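Local coordinates for protein putative isomerase (Streptomyces coelicolor A3, PDB 2OQH) that probably acts as an isomerase or acid-sugar dehydratase of the enolase superfamily, perhaps converting D-glucarate to 5-dehydro-4-deoxy-D-glucarate, at residues A[50-63]-A[89-101]. Sequence-based numbering, arbitrary orientation.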
ATOM      1  N   THR A  50       7.348  -7.064  -5.298  1.00 21.47           N
ATOM      2  CA  THR A  50       7.404  -5.621  -5.152  1.00 21.60           C
ATOM      3  C   THR A  50       7.038  -4.963  -6.480  1.00 22.43           C
ATOM      4  O   THR A  50       6.787  -5.644  -7.469  1.00 22.93           O
ATOM      5  CB  THR A  50       8.805  -5.175  -4.667  1.00 20.94           C
ATOM      6  OG1 THR A  50       8.744  -3.817  -4.215  1.00 21.77           O
ATOM      7  CG2 THR A  50       9.834  -5.295  -5.779  1.00 19.80           C
HETATM    8  N   MSE A  51       7.016  -3.636  -6.503  1.00 22.93           N
HETATM    9  CA  MSE A  51       6.632  -2.894  -7.695  1.00 22.60           C
HETATM   10  C   MSE A  51       7.628  -2.867  -8.855  1.00 21.49           C
HETATM   11  O   MSE A  51       8.812  -3.172  -8.701  1.00 19.12           O
HETATM   12  CB  MSE A  51       6.306  -1.460  -7.300  1.00 26.17           C
HETATM   13  CG  MSE A  51       7.537  -0.608  -7.089  1.00 31.86           C
HETATM   14 SE   MSE A  51       7.115   1.114  -6.348  1.00 47.06          SE
HETATM   15  CE  MSE A  51       6.298   1.963  -7.875  1.00 36.43           C
ATOM     16  N   TRP A  52       7.107  -2.488 -10.020  1.00 20.73           N
ATOM     17  CA  TRP A  52       7.864  -2.358 -11.262  1.00 22.07           C
ATOM     18  C   TRP A  52       8.688  -3.559 -11.688  1.00 22.48           C
ATOM     19  O   TRP A  52       8.724  -4.579 -11.003  1.00 23.04           O
ATOM     20  CB  TRP A  52       8.743  -1.110 -11.189  1.00 21.38           C
ATOM     21  CG  TRP A  52       7.944   0.160 -11.215  1.00 20.70           C
ATOM     22  CD1 TRP A  52       6.680   0.345 -10.723  1.00 20.69           C
ATOM     23  CD2 TRP A  52       8.366   1.434 -11.716  1.00 20.95           C
ATOM     24  NE1 TRP A  52       6.296   1.651 -10.886  1.00 19.43           N
ATOM     25  CE2 TRP A  52       7.312   2.342 -11.491  1.00 20.36           C
ATOM     26  CE3 TRP A  52       9.538   1.896 -12.329  1.00 21.80           C
ATOM     27  CZ2 TRP A  52       7.391   3.691 -11.859  1.00 19.79           C
ATOM     28  CZ3 TRP A  52       9.617   3.243 -12.695  1.00 22.18           C
ATOM     29  CH2 TRP A  52       8.550   4.119 -12.456  1.00 21.22           C
ATOM     30  N   GLY A  53       9.351  -3.425 -12.834  1.00 23.34           N
ATOM     31  CA  GLY A  53      10.149  -4.515 -13.366  1.00 23.37           C
ATOM     32  C   GLY A  53      11.645  -4.285 -13.498  1.00 23.52           C
ATOM     33  O   GLY A  53      12.358  -4.218 -12.493  1.00 23.54           O
ATOM     34  N   ALA A  54      12.112  -4.157 -14.740  1.00 22.67           N
ATOM     35  CA  ALA A  54      13.530  -3.979 -15.036  1.00 22.77           C
ATOM     36  C   ALA A  54      14.372  -3.189 -14.028  1.00 22.78           C
ATOM     37  O   ALA A  54      15.311  -3.727 -13.455  1.00 23.80           O
ATOM     38  CB  ALA A  54      13.701  -3.386 -16.438  1.00 21.71           C
ATOM     39  N   PRO A  55      14.049  -1.911 -13.786  1.00 22.42           N
ATOM     40  CA  PRO A  55      14.891  -1.193 -12.821  1.00 21.93           C
ATOM     41  C   PRO A  55      14.936  -1.751 -11.386  1.00 21.97           C
ATOM     42  O   PRO A  55      15.995  -1.748 -10.748  1.00 21.42           O
ATOM     43  CB  PRO A  55      14.353   0.239 -12.895  1.00 21.55           C
ATOM     44  CG  PRO A  55      12.909   0.043 -13.220  1.00 22.95           C
ATOM     45  CD  PRO A  55      12.937  -1.070 -14.257  1.00 22.49           C
ATOM     46  N   VAL A  56      13.806  -2.234 -10.876  1.00 21.09           N
ATOM     47  CA  VAL A  56      13.789  -2.767  -9.518  1.00 20.97           C
ATOM     48  C   VAL A  56      14.503  -4.108  -9.476  1.00 21.71           C
ATOM     49  O   VAL A  56      15.243  -4.404  -8.531  1.00 21.28           O
ATOM     50  CB  VAL A  56      12.355  -2.943  -8.989  1.00 20.31           C
ATOM     51  CG1 VAL A  56      12.394  -3.531  -7.586  1.00 20.72           C
ATOM     52  CG2 VAL A  56      11.639  -1.601  -8.969  1.00 19.61           C
ATOM     53  N   ALA A  57      14.276  -4.916 -10.509  1.00 21.23           N
ATOM     54  CA  ALA A  57      14.911  -6.218 -10.602  1.00 21.32           C
ATOM     55  C   ALA A  57      16.427  -6.034 -10.677  1.00 21.00           C
ATOM     56  O   ALA A  57      17.179  -6.833 -10.130  1.00 21.97           O
ATOM     57  CB  ALA A  57      14.411  -6.956 -11.831  1.00 21.57           C
ATOM     58  N   ALA A  58      16.877  -4.972 -11.342  1.00 20.42           N
ATOM     59  CA  ALA A  58      18.311  -4.722 -11.469  1.00 20.75           C
ATOM     60  C   ALA A  58      18.960  -4.425 -10.117  1.00 21.30           C
ATOM     61  O   ALA A  58      20.070  -4.877  -9.837  1.00 21.92           O
ATOM     62  CB  ALA A  58      18.562  -3.565 -12.428  1.00 18.68           C
ATOM     63  N   ILE A  59      18.264  -3.662  -9.280  1.00 20.18           N
ATOM     64  CA  ILE A  59      18.776  -3.308  -7.962  1.00 19.22           C
ATOM     65  C   ILE A  59      18.906  -4.547  -7.080  1.00 19.65           C
ATOM     66  O   ILE A  59      19.901  -4.712  -6.370  1.00 20.26           O
ATOM     67  CB  ILE A  59      17.850  -2.284  -7.261  1.00 18.50           C
ATOM     68  CG1 ILE A  59      17.744  -1.012  -8.101  1.00 17.12           C
ATOM     69  CG2 ILE A  59      18.397  -1.936  -5.879  1.00 18.90           C
ATOM     70  CD1 ILE A  59      16.742  -0.011  -7.559  1.00 17.37           C
ATOM     71  N   VAL A  60      17.906  -5.421  -7.127  1.00 19.22           N
ATOM     72  CA  VAL A  60      17.939  -6.631  -6.317  1.00 20.08           C
ATOM     73  C   VAL A  60      19.121  -7.512  -6.694  1.00 21.52           C
ATOM     74  O   VAL A  60      19.819  -8.035  -5.828  1.00 20.76           O
ATOM     75  CB  VAL A  60      16.660  -7.457  -6.472  1.00 19.17           C
ATOM     76  CG1 VAL A  60      16.715  -8.671  -5.550  1.00 18.11           C
ATOM     77  CG2 VAL A  60      15.452  -6.601  -6.148  1.00 20.45           C
ATOM     78  N   ARG A  61      19.356  -7.679  -7.992  1.00 21.96           N
ATOM     79  CA  ARG A  61      20.468  -8.508  -8.418  1.00 22.25           C
ATOM     80  C   ARG A  61      21.804  -7.907  -8.009  1.00 22.59           C
ATOM     81  O   ARG A  61      22.758  -8.639  -7.759  1.00 22.55           O
ATOM     82  CB  ARG A  61      20.406  -8.746  -9.927  1.00 23.47           C
ATOM     83  CG  ARG A  61      19.217  -9.624 -10.321  1.00 24.43           C
ATOM     84  CD  ARG A  61      19.151  -9.825 -11.818  1.00 25.22           C
ATOM     85  NE  ARG A  61      18.001 -10.640 -12.205  1.00 27.14           N
ATOM     86  CZ  ARG A  61      17.134 -10.298 -13.153  1.00 26.23           C
ATOM     87  NH1 ARG A  61      17.289  -9.150 -13.810  1.00 26.72           N
ATOM     88  NH2 ARG A  61      16.116 -11.098 -13.445  1.00 28.35           N
ATOM     89  N   ARG A  62      21.881  -6.581  -7.926  1.00 22.91           N
ATOM     90  CA  ARG A  62      23.133  -5.952  -7.514  1.00 24.41           C
ATOM     91  C   ARG A  62      23.349  -6.123  -6.009  1.00 25.12           C
ATOM     92  O   ARG A  62      24.458  -5.929  -5.513  1.00 26.16           O
ATOM     93  CB  ARG A  62      23.159  -4.457  -7.894  1.00 24.36           C
ATOM     94  CG  ARG A  62      23.422  -4.201  -9.391  1.00 25.93           C
ATOM     95  CD  ARG A  62      23.675  -2.724  -9.704  1.00 28.55           C
ATOM     96  NE  ARG A  62      24.094  -2.515 -11.098  1.00 30.18           N
ATOM     97  CZ  ARG A  62      24.422  -1.332 -11.624  1.00 31.62           C
ATOM     98  NH1 ARG A  62      24.381  -0.227 -10.878  1.00 31.69           N
ATOM     99  NH2 ARG A  62      24.797  -1.247 -12.898  1.00 29.98           N
HETATM  100  N   MSE A  63      22.293  -6.501  -5.284  1.00 25.08           N
HETATM  101  CA  MSE A  63      22.389  -6.698  -3.837  1.00 26.14           C
HETATM  102  C   MSE A  63      22.525  -8.182  -3.484  1.00 25.00           C
HETATM  103  O   MSE A  63      23.005  -8.530  -2.403  1.00 24.64           O
HETATM  104  CB  MSE A  63      21.149  -6.127  -3.112  1.00 26.55           C
HETATM  105  CG  MSE A  63      20.960  -4.608  -3.196  1.00 29.41           C
HETATM  106 SE   MSE A  63      19.540  -3.963  -1.986  1.00 36.88          SE
HETATM  107  CE  MSE A  63      18.049  -4.968  -2.712  1.00 27.65           C
ATOM    108  N   TYR A  89      18.792   5.384  -5.488  1.00 16.24           N
ATOM    109  CA  TYR A  89      17.687   4.812  -6.251  1.00 16.00           C
ATOM    110  C   TYR A  89      16.286   5.265  -5.853  1.00 16.21           C
ATOM    111  O   TYR A  89      15.308   4.853  -6.475  1.00 15.70           O
ATOM    112  CB  TYR A  89      17.746   3.288  -6.159  1.00 16.98           C
ATOM    113  CG  TYR A  89      18.935   2.664  -6.850  1.00 19.33           C
ATOM    114  CD1 TYR A  89      18.937   2.462  -8.229  1.00 20.96           C
ATOM    115  CD2 TYR A  89      20.054   2.253  -6.125  1.00 19.86           C
ATOM    116  CE1 TYR A  89      20.028   1.855  -8.873  1.00 19.89           C
ATOM    117  CE2 TYR A  89      21.151   1.647  -6.758  1.00 20.08           C
ATOM    118  CZ  TYR A  89      21.128   1.449  -8.132  1.00 21.23           C
ATOM    119  OH  TYR A  89      22.191   0.837  -8.764  1.00 22.06           O
ATOM    120  N   GLY A  90      16.184   6.089  -4.815  1.00 16.42           N
ATOM    121  CA  GLY A  90      14.886   6.565  -4.381  1.00 15.21           C
ATOM    122  C   GLY A  90      13.873   5.470  -4.115  1.00 15.26           C
ATOM    123  O   GLY A  90      14.200   4.404  -3.604  1.00 15.93           O
ATOM    124  N   TYR A  91      12.628   5.754  -4.464  1.00 15.62           N
ATOM    125  CA  TYR A  91      11.514   4.833  -4.283  1.00 15.36           C
ATOM    126  C   TYR A  91      11.852   3.403  -4.739  1.00 16.05           C
ATOM    127  O   TYR A  91      11.613   2.442  -4.003  1.00 16.86           O
ATOM    128  CB  TYR A  91      10.315   5.369  -5.068  1.00 16.54           C
ATOM    129  CG  TYR A  91       8.953   4.802  -4.733  1.00 17.69           C
ATOM    130  CD1 TYR A  91       8.797   3.691  -3.903  1.00 18.37           C
ATOM    131  CD2 TYR A  91       7.809   5.386  -5.263  1.00 19.04           C
ATOM    132  CE1 TYR A  91       7.518   3.181  -3.607  1.00 19.15           C
ATOM    133  CE2 TYR A  91       6.531   4.889  -4.979  1.00 20.39           C
ATOM    134  CZ  TYR A  91       6.388   3.791  -4.152  1.00 20.21           C
ATOM    135  OH  TYR A  91       5.115   3.329  -3.860  1.00 22.28           O
ATOM    136  N   LEU A  92      12.403   3.257  -5.941  1.00 15.48           N
ATOM    137  CA  LEU A  92      12.723   1.924  -6.436  1.00 14.98           C
ATOM    138  C   LEU A  92      13.728   1.227  -5.532  1.00 15.22           C
ATOM    139  O   LEU A  92      13.733   0.002  -5.436  1.00 14.55           O
ATOM    140  CB  LEU A  92      13.257   1.974  -7.878  1.00 17.14           C
ATOM    141  CG  LEU A  92      12.371   2.636  -8.939  1.00 18.37           C
ATOM    142  CD1 LEU A  92      12.860   2.232 -10.330  1.00 19.34           C
ATOM    143  CD2 LEU A  92      10.916   2.213  -8.751  1.00 18.54           C
ATOM    144  N   GLY A  93      14.585   2.008  -4.873  1.00 14.97           N
ATOM    145  CA  GLY A  93      15.556   1.423  -3.963  1.00 15.29           C
ATOM    146  C   GLY A  93      14.854   0.787  -2.773  1.00 16.33           C
ATOM    147  O   GLY A  93      15.129  -0.358  -2.409  1.00 17.46           O
ATOM    148  N   TYR A  94      13.944   1.534  -2.152  1.00 14.87           N
ATOM    149  CA  TYR A  94      13.196   1.011  -1.014  1.00 14.45           C
ATOM    150  C   TYR A  94      12.394  -0.218  -1.439  1.00 14.68           C
ATOM    151  O   TYR A  94      12.324  -1.200  -0.707  1.00 13.80           O
ATOM    152  CB  TYR A  94      12.235   2.069  -0.461  1.00 14.62           C
ATOM    153  CG  TYR A  94      12.900   3.150   0.362  1.00 15.79           C
ATOM    154  CD1 TYR A  94      13.485   2.862   1.596  1.00 15.89           C
ATOM    155  CD2 TYR A  94      12.931   4.462  -0.083  1.00 15.48           C
ATOM    156  CE1 TYR A  94      14.081   3.865   2.371  1.00 16.29           C
ATOM    157  CE2 TYR A  94      13.526   5.476   0.679  1.00 17.79           C
ATOM    158  CZ  TYR A  94      14.101   5.172   1.903  1.00 18.60           C
ATOM    159  OH  TYR A  94      14.700   6.176   2.638  1.00 20.27           O
ATOM    160  N   ALA A  95      11.788  -0.145  -2.623  1.00 14.37           N
ATOM    161  CA  ALA A  95      10.979  -1.245  -3.148  1.00 14.66           C
ATOM    162  C   ALA A  95      11.798  -2.509  -3.408  1.00 15.53           C
ATOM    163  O   ALA A  95      11.312  -3.618  -3.193  1.00 16.44           O
ATOM    164  CB  ALA A  95      10.279  -0.807  -4.429  1.00 14.97           C
ATOM    165  N   ALA A  96      13.031  -2.345  -3.882  1.00 14.74           N
ATOM    166  CA  ALA A  96      13.895  -3.497  -4.146  1.00 15.78           C
ATOM    167  C   ALA A  96      14.230  -4.143  -2.808  1.00 17.39           C
ATOM    168  O   ALA A  96      14.111  -5.360  -2.636  1.00 17.89           O
ATOM    169  CB  ALA A  96      15.166  -3.055  -4.850  1.00 13.30           C
ATOM    170  N   ILE A  97      14.639  -3.307  -1.859  1.00 16.74           N
ATOM    171  CA  ILE A  97      14.973  -3.766  -0.516  1.00 15.54           C
ATOM    172  C   ILE A  97      13.774  -4.464   0.128  1.00 14.90           C
ATOM    173  O   ILE A  97      13.917  -5.531   0.724  1.00 15.95           O
ATOM    174  CB  ILE A  97      15.428  -2.571   0.364  1.00 14.70           C
ATOM    175  CG1 ILE A  97      16.792  -2.074  -0.127  1.00 14.45           C
ATOM    176  CG2 ILE A  97      15.450  -2.973   1.837  1.00 14.35           C
ATOM    177  CD1 ILE A  97      17.308  -0.832   0.567  1.00 15.77           C
ATOM    178  N   ALA A  98      12.592  -3.871  -0.003  1.00 13.80           N
ATOM    179  CA  ALA A  98      11.381  -4.451   0.579  1.00 14.72           C
ATOM    180  C   ALA A  98      11.106  -5.882   0.098  1.00 14.59           C
ATOM    181  O   ALA A  98      10.713  -6.743   0.883  1.00 15.64           O
ATOM    182  CB  ALA A  98      10.173  -3.553   0.279  1.00 14.47           C
ATOM    183  N   ALA A  99      11.303  -6.128  -1.195  1.00 16.25           N
ATOM    184  CA  ALA A  99      11.085  -7.456  -1.777  1.00 16.90           C
ATOM    185  C   ALA A  99      11.944  -8.495  -1.053  1.00 16.73           C
ATOM    186  O   ALA A  99      11.464  -9.569  -0.692  1.00 17.25           O
ATOM    187  CB  ALA A  99      11.432  -7.438  -3.261  1.00 17.46           C
ATOM    188  N   VAL A 100      13.217  -8.163  -0.850  1.00 16.09           N
ATOM    189  CA  VAL A 100      14.144  -9.050  -0.157  1.00 16.57           C
ATOM    190  C   VAL A 100      13.748  -9.169   1.309  1.00 17.30           C
ATOM    191  O   VAL A 100      13.842 -10.245   1.902  1.00 16.87           O
ATOM    192  CB  VAL A 100      15.593  -8.514  -0.250  1.00 16.98           C
ATOM    193  CG1 VAL A 100      16.549  -9.420   0.518  1.00 15.56           C
ATOM    194  CG2 VAL A 100      16.008  -8.414  -1.715  1.00 17.51           C
ATOM    195  N   ASP A 101      13.305  -8.054   1.887  1.00 15.35           N
ATOM    196  CA  ASP A 101      12.893  -8.022   3.280  1.00 14.86           C
ATOM    197  C   ASP A 101      11.751  -9.004   3.499  1.00 14.94           C
ATOM    198  O   ASP A 101      11.787  -9.814   4.426  1.00 14.65           O
ATOM    199  CB  ASP A 101      12.430  -6.613   3.666  1.00 14.57           C
ATOM    200  CG  ASP A 101      12.060  -6.500   5.137  1.00 14.82           C
ATOM    201  OD1 ASP A 101      12.954  -6.239   5.964  1.00 14.88           O
ATOM    202  OD2 ASP A 101      10.873  -6.684   5.466  1.00 16.70           O
TER
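I59 and A96 interlock as reciprocal knobs. I59 drops among Y89, L92, G93 and A96, its chain long enough for CD1 to reach L92 O; at G93 a CB would crowd that of Y89, which suits glycine. A96 enters the hole formed by V56, I59, V60 and M63. A methyl is enough there: A96 CB meets I59 CG2 at 3.6 Å, and so small a residue lets the helix axes close to 8.7 Å, crossing at -59°. Farther along, V60 CG1 touches V100 CG2. SE of M63, a selenomethionine, meets I97 CG1, and a bend at chi3 (-60°) swings CE back over the A96-I97 backbone.

Aromatic faces take up the apolar groups nearer the start of helix 85-112. CG1 of I59 lies over the Y89 ring, 3.9 Å from its centroid. Branching lets L92 meet three partners: CD1 mainly P55 CB and CG, CD2 both V56 CG2 and the W52 face, offset toward the rim. SE of M51, also selenomethionine, sits over the Y91 ring, 3.8 Å from the centroid, in a Met-aromatic contact.

These segments belong to the N-terminal domain of the mandelate racemase/muconate lactonizing enzyme family, where strand 45-51 edges a three-stranded antiparallel sheet and helix 85-112 packs against it and helix 54-63.

Polar links are few. T50 OG1 donates to A95 O at 2.8 Å from above the carbonyl plane, and A99 N comes from the opposite face, so the carbonyl oxygen of buried A95 has two donors. The small A99 admits T50 CG2 alongside. R62 NH1 makes a weak, bent hydrogen bond (129° at the hydrogen) to Y89 OH, guanidinium and ring steeply inclined. Were Y89 an alanine, I59 CG1 and CD1 would probably lose the ring face they lie against, and R62 NH1 its hydroxyl partner.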